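PDB 3UEP: Yop proteins translocation protein Q from Yersinia pseudotuberculosis, which serves as a component of the Yop type III secretion machinery, the crystallised part being the C-terminal FliN-like domain made from an internal translation start. Local coordinates for residues Q30-W34 / H35-S39; R57-N61 / G62-G66. All coordinates share one frame; numbering follows the deposited sequence. Where two conformers were deposited one is given.

Interaction 1 of 2, residues Q30-W34 / H35-S39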
loop_
_atom_site.group_PDB
_atom_site.type_symbol
_atom_site.label_atom_id
_atom_site.label_comp_id
_atom_site.label_asym_id
_atom_site.label_seq_id
_atom_site.Cartn_x
_atom_site.Cartn_y
_atom_site.Cartn_z
ATOM N N GLN A 30 8.183 3.429 4.217
ATOM C CA GLN A 30 7.704 2.272 4.942
ATOM C C GLN A 30 8.181 2.319 6.386
ATOM O O GLN A 30 7.970 1.360 7.130
ATOM C CB GLN A 30 8.145 0.981 4.238
ATOM C CG GLN A 30 7.740 0.896 2.740
ATOM C CD GLN A 30 8.142 -0.433 2.093
ATOM O OE1 GLN A 30 7.491 -1.463 2.301
ATOM N NE2 GLN A 30 9.228 -0.414 1.314
ATOM N N ILE A 31 8.805 3.434 6.792
ATOM C CA ILE A 31 9.307 3.549 8.168
ATOM C C ILE A 31 8.952 4.851 8.892
ATOM O O ILE A 31 9.368 5.932 8.478
ATOM C CB ILE A 31 10.848 3.353 8.268
ATOM C CG1 ILE A 31 11.276 1.992 7.713
ATOM C CG2 ILE A 31 11.287 3.442 9.714
ATOM C CD1 ILE A 31 10.879 0.815 8.606
ATOM N N LEU A 32 8.189 4.735 9.977
ATOM C CA LEU A 32 8.033 5.824 10.945
ATOM C C LEU A 32 8.454 5.310 12.319
ATOM O O LEU A 32 8.087 4.195 12.705
ATOM C CB LEU A 32 6.576 6.293 11.015
ATOM C CG LEU A 32 5.972 6.911 9.747
ATOM C CD1 LEU A 32 4.529 7.306 9.966
ATOM C CD2 LEU A 32 6.774 8.100 9.313
ATOM N N ASP A 33 9.217 6.092 13.071
ATOM C CA ASP A 33 9.483 5.686 14.446
ATOM C C ASP A 33 8.249 5.851 15.333
ATOM O O ASP A 33 7.234 6.385 14.904
ATOM C CB ASP A 33 10.723 6.383 15.036
ATOM C CG ASP A 33 10.521 7.870 15.283
ATOM O OD1 ASP A 33 11.517 8.536 15.625
ATOM O OD2 ASP A 33 9.386 8.377 15.148
ATOM N N TRP A 34 8.335 5.385 16.573
ATOM C CA TRP A 34 7.188 5.428 17.477
ATOM C C TRP A 34 6.815 6.836 17.906
ATOM O O TRP A 34 5.630 7.151 18.015
ATOM C CB TRP A 34 7.410 4.552 18.718
ATOM C CG TRP A 34 6.243 4.616 19.660
ATOM C CD1 TRP A 34 6.158 5.339 20.806
ATOM C CD2 TRP A 34 4.981 3.949 19.505
ATOM N NE1 TRP A 34 4.921 5.165 21.383
ATOM C CE2 TRP A 34 4.178 4.319 20.597
ATOM C CE3 TRP A 34 4.446 3.089 18.536
ATOM C CZ2 TRP A 34 2.877 3.837 20.769
ATOM C CZ3 TRP A 34 3.151 2.614 18.708
ATOM C CH2 TRP A 34 2.386 2.984 19.816
ATOM N N HIS A 35 7.808 7.680 18.176
ATOM C CA HIS A 35 7.519 9.099 18.466
ATOM C C HIS A 35 6.578 9.655 17.395
ATOM O O HIS A 35 5.597 10.326 17.696
ATOM C CB HIS A 35 8.785 9.954 18.435
ATOM C CG HIS A 35 9.621 9.874 19.673
ATOM N ND1 HIS A 35 9.156 10.240 20.916
ATOM C CD2 HIS A 35 10.914 9.507 19.847
ATOM C CE1 HIS A 35 10.122 10.093 21.810
ATOM N NE2 HIS A 35 11.196 9.651 21.184
ATOM N N THR A 36 6.901 9.378 16.138
ATOM C CA THR A 36 6.125 9.880 15.007
ATOM C C THR A 36 4.713 9.287 14.962
ATOM O O THR A 36 3.752 10.026 14.787
ATOM C CB THR A 36 6.861 9.668 13.657
ATOM O OG1 THR A 36 8.159 10.256 13.730
ATOM C CG2 THR A 36 6.115 10.355 12.527
ATOM N N LEU A 37 4.579 7.976 15.165
ATOM C CA LEU A 37 3.250 7.340 15.144
ATOM C C LEU A 37 2.382 7.786 16.296
ATOM O O LEU A 37 1.183 8.023 16.125
ATOM C CB LEU A 37 3.339 5.807 15.201
ATOM C CG LEU A 37 3.650 4.925 13.994
ATOM C CD1 LEU A 37 3.546 3.482 14.425
ATOM C CD2 LEU A 37 2.691 5.178 12.868
ATOM N N THR A 38 2.970 7.873 17.485
ATOM C CA THR A 38 2.187 8.275 18.656
ATOM C C THR A 38 1.792 9.746 18.614
ATOM O O THR A 38 0.822 10.141 19.242
ATOM C CB THR A 38 2.909 8.001 19.985
ATOM O OG1 THR A 38 1.968 8.148 21.050
ATOM C CG2 THR A 38 4.033 8.985 20.194
ATOM N N SER A 39 2.529 10.562 17.875
ATOM C CA SER A 39 2.147 11.981 17.732
ATOM C C SER A 39 1.068 12.203 16.664
ATOM O O SER A 39 0.512 13.284 16.562
ATOM C CB SER A 39 3.363 12.828 17.386
ATOM O OG SER A 39 3.820 12.426 16.109
#

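Interaction 2 of 2, residues R57-N61 / G62-G66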
loop_
_atom_site.group_PDB
_atom_site.type_symbol
_atom_site.label_atom_id
_atom_site.label_comp_id
_atom_site.label_asym_id
_atom_site.label_seq_id
_atom_site.Cartn_x
_atom_site.Cartn_y
_atom_site.Cartn_z
ATOM N N ARG A 57 3.998 0.052 -4.928
ATOM C CA ARG A 57 4.303 -1.367 -4.815
ATOM C C ARG A 57 3.004 -2.147 -4.957
ATOM O O ARG A 57 2.002 -1.810 -4.335
ATOM C CB ARG A 57 4.991 -1.678 -3.479
ATOM C CG ARG A 57 6.403 -1.101 -3.370
ATOM C CD ARG A 57 6.910 -1.075 -1.933
ATOM N NE ARG A 57 5.975 -0.428 -1.017
ATOM C CZ ARG A 57 5.857 0.887 -0.857
ATOM N NH1 ARG A 57 6.611 1.727 -1.559
ATOM N NH2 ARG A 57 4.971 1.362 0.002
ATOM N N LEU A 58 3.020 -3.174 -5.804
ATOM C CA LEU A 58 1.877 -4.059 -5.910
ATOM C C LEU A 58 2.086 -5.252 -5.003
ATOM O O LEU A 58 3.091 -5.948 -5.102
ATOM C CB LEU A 58 1.688 -4.569 -7.337
ATOM C CG LEU A 58 1.017 -3.661 -8.364
ATOM C CD1 LEU A 58 1.925 -2.473 -8.710
ATOM C CD2 LEU A 58 0.698 -4.492 -9.598
ATOM N N LEU A 59 1.127 -5.497 -4.123
ATOM C CA LEU A 59 1.184 -6.663 -3.276
ATOM C C LEU A 59 0.063 -7.613 -3.705
ATOM O O LEU A 59 -1.035 -7.174 -4.036
ATOM C CB LEU A 59 1.046 -6.263 -1.805
ATOM C CG LEU A 59 2.037 -5.215 -1.273
ATOM C CD1 LEU A 59 1.584 -4.726 0.084
ATOM C CD2 LEU A 59 3.440 -5.769 -1.184
ATOM N N ALA A 60 0.368 -8.908 -3.759
ATOM C CA ALA A 60 -0.641 -9.933 -4.023
ATOM C C ALA A 60 -0.741 -10.734 -2.743
ATOM O O ALA A 60 0.236 -11.337 -2.308
ATOM C CB ALA A 60 -0.236 -10.819 -5.191
ATOM N N ASN A 61 -1.909 -10.694 -2.114
ATOM C CA ASN A 61 -2.062 -11.257 -0.775
ATOM C C ASN A 61 -0.929 -10.843 0.197
ATOM O O ASN A 61 -0.420 -11.671 0.958
ATOM C CB ASN A 61 -2.192 -12.785 -0.847
ATOM C CG ASN A 61 -3.350 -13.242 -1.739
ATOM O OD1 ASN A 61 -4.319 -12.509 -1.950
ATOM N ND2 ASN A 61 -3.254 -14.465 -2.258
ATOM N N GLY A 62 -0.536 -9.569 0.162
ATOM C CA GLY A 62 0.489 -9.062 1.065
ATOM C C GLY A 62 1.960 -9.312 0.732
ATOM O O GLY A 62 2.837 -8.861 1.470
ATOM N N ARG A 63 2.238 -10.023 -0.363
ATOM C CA ARG A 63 3.608 -10.251 -0.820
ATOM C C ARG A 63 3.912 -9.423 -2.070
ATOM O O ARG A 63 3.067 -9.280 -2.947
ATOM C CB ARG A 63 3.824 -11.725 -1.162
ATOM C CG ARG A 63 3.844 -12.679 0.024
ATOM C CD ARG A 63 4.396 -14.042 -0.406
ATOM N NE ARG A 63 4.356 -15.038 0.663
ATOM C CZ ARG A 63 3.492 -16.050 0.716
ATOM N NH1 ARG A 63 2.588 -16.214 -0.244
ATOM N NH2 ARG A 63 3.534 -16.906 1.728
ATOM N N LEU A 64 5.133 -8.915 -2.164
ATOM C CA LEU A 64 5.511 -7.996 -3.233
ATOM C C LEU A 64 5.416 -8.649 -4.616
ATOM O O LEU A 64 6.072 -9.652 -4.890
ATOM C CB LEU A 64 6.925 -7.451 -2.987
ATOM C CG LEU A 64 7.488 -6.497 -4.041
ATOM C CD1 LEU A 64 6.614 -5.247 -4.127
ATOM C CD2 LEU A 64 8.954 -6.119 -3.740
ATOM N N LEU A 65 4.613 -8.054 -5.492
ATOM C CA LEU A 65 4.364 -8.611 -6.813
ATOM C C LEU A 65 5.014 -7.756 -7.900
ATOM O O LEU A 65 5.314 -8.233 -8.985
ATOM C CB LEU A 65 2.852 -8.701 -7.039
ATOM C CG LEU A 65 2.281 -9.135 -8.380
ATOM C CD1 LEU A 65 2.313 -10.637 -8.462
ATOM C CD2 LEU A 65 0.858 -8.645 -8.492
ATOM N N GLY A 66 5.223 -6.479 -7.615
ATOM C CA GLY A 66 5.818 -5.598 -8.601
ATOM C C GLY A 66 5.762 -4.136 -8.230
ATOM O O GLY A 66 5.283 -3.773 -7.147
HETATM O O HOH W 1 -2.691 -7.454 -1.230
#

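Interaction 1 of 2, residues Q30-W34 / H35-S39
Asp-33, in the N-cap position just before the helix, accepts from Thr-36. Its CB holds CG between the backbone N and the carbonyl carbon (chi1 70°), which brings OD2 to Thr-36 N and OG1. From CG the two oxygens part company. OD1 lies near the plane of the His-35 ring, at its edge, while OD2 takes two bonds from Thr-36: the backbone N comes in nearly along the C-O axis at 2.9 Å from OD2, and OG1 donates from the other face of the carboxylate, on the syn side, at 2.7 Å from OD2. The Asp-33 carbonyl O begins the helical pattern by accepting from Leu-37 N, 3.1 Å away. One residue on, Trp-34 O receives Thr-38 N in a bond of 2.8 Å. Thr-38 CB also sits over one face of the indole, 4.1 Å from the centroid of the five-membered ring, a CH-pi contact offset toward the rim near NE1. On the buried side, Leu-32 CD1 meets Leu-37 CD2 at 4.0 Å and its CD2 branch touches Thr-36 CG2, the side chains crossing at about right angles. His-35 NE2 bonds to Asp-15 of the second subunit, and strand 31-33 pairs antiparallel with a strand of that chain. The capping bond from Thr-36 N and the second bond from its OG1 together hold the carboxylate's rotation, and its negative charge at the helix N-terminus would be expected to be stabilised by the helix dipole.

Interaction 2 of 2, residues R57-N61 / G62-G66
Leu-58 O accepts from two successive amides of the returning strand, Leu-65 N at 2.6 Å from it and, weakly, Gly-66 N at 3.3 Å. This is a classic beta bulge, and Leu-58 N closes it with a bond of 2.7 Å to Gly-66 O. Nearer the turn, Ala-60 and Arg-63 form a hydrogen-bonded pair: Ala-60 N lies 2.8 Å from Arg-63 O, and Arg-63 N donates back to Ala-60 O. Between them Leu-59 faces Leu-64 in a non-hydrogen-bonded pair, its CD2 lying 3.7 Å from Leu-64 CA. The Leu-65 side chain, with CG anti to the backbone N (chi1 175°), puts CD2 4.1 Å from Ala-60 CB and 4.3 Å from Leu-58 CD2. Asn-61 and Gly-62 occupy the corners of a type I' turn, where the backbone angles of Gly-62 call for glycine. Further out, Asn-61 OD1 bonds to Gln-22 N, strand 20-27 flanks strand 55-60, and Leu-65 packs on Leu-37 of the second subunit. Together these features make a beta hairpin with a two-residue loop in a type I' turn and a classic bulge, joining the two central strands of the antiparallel sheet in this FliN-like domain.

Overall arrangement
Interaction 1 comes first along the chain, where strand 31-33 runs into helix 34-39, and interaction 2 follows as the hairpin of strands 55-60 and 63-73. Their centres are about 23 Å apart. The centre of interaction 2 lies about 6 Å from the centre of the chain, within the four-stranded antiparallel sheet, whereas that of interaction 1 lies about 20 Å from it. Within one chain they may touch through the poorly ordered Gln-30 side chain and Arg-57, of which one of two conformers is given. The dimer links them again: Leu-37 of one subunit rests on Leu-65 of the other. Thus the protruding strand-helix unit and the central hairpin both contribute to pairing of the two FliN-like domains.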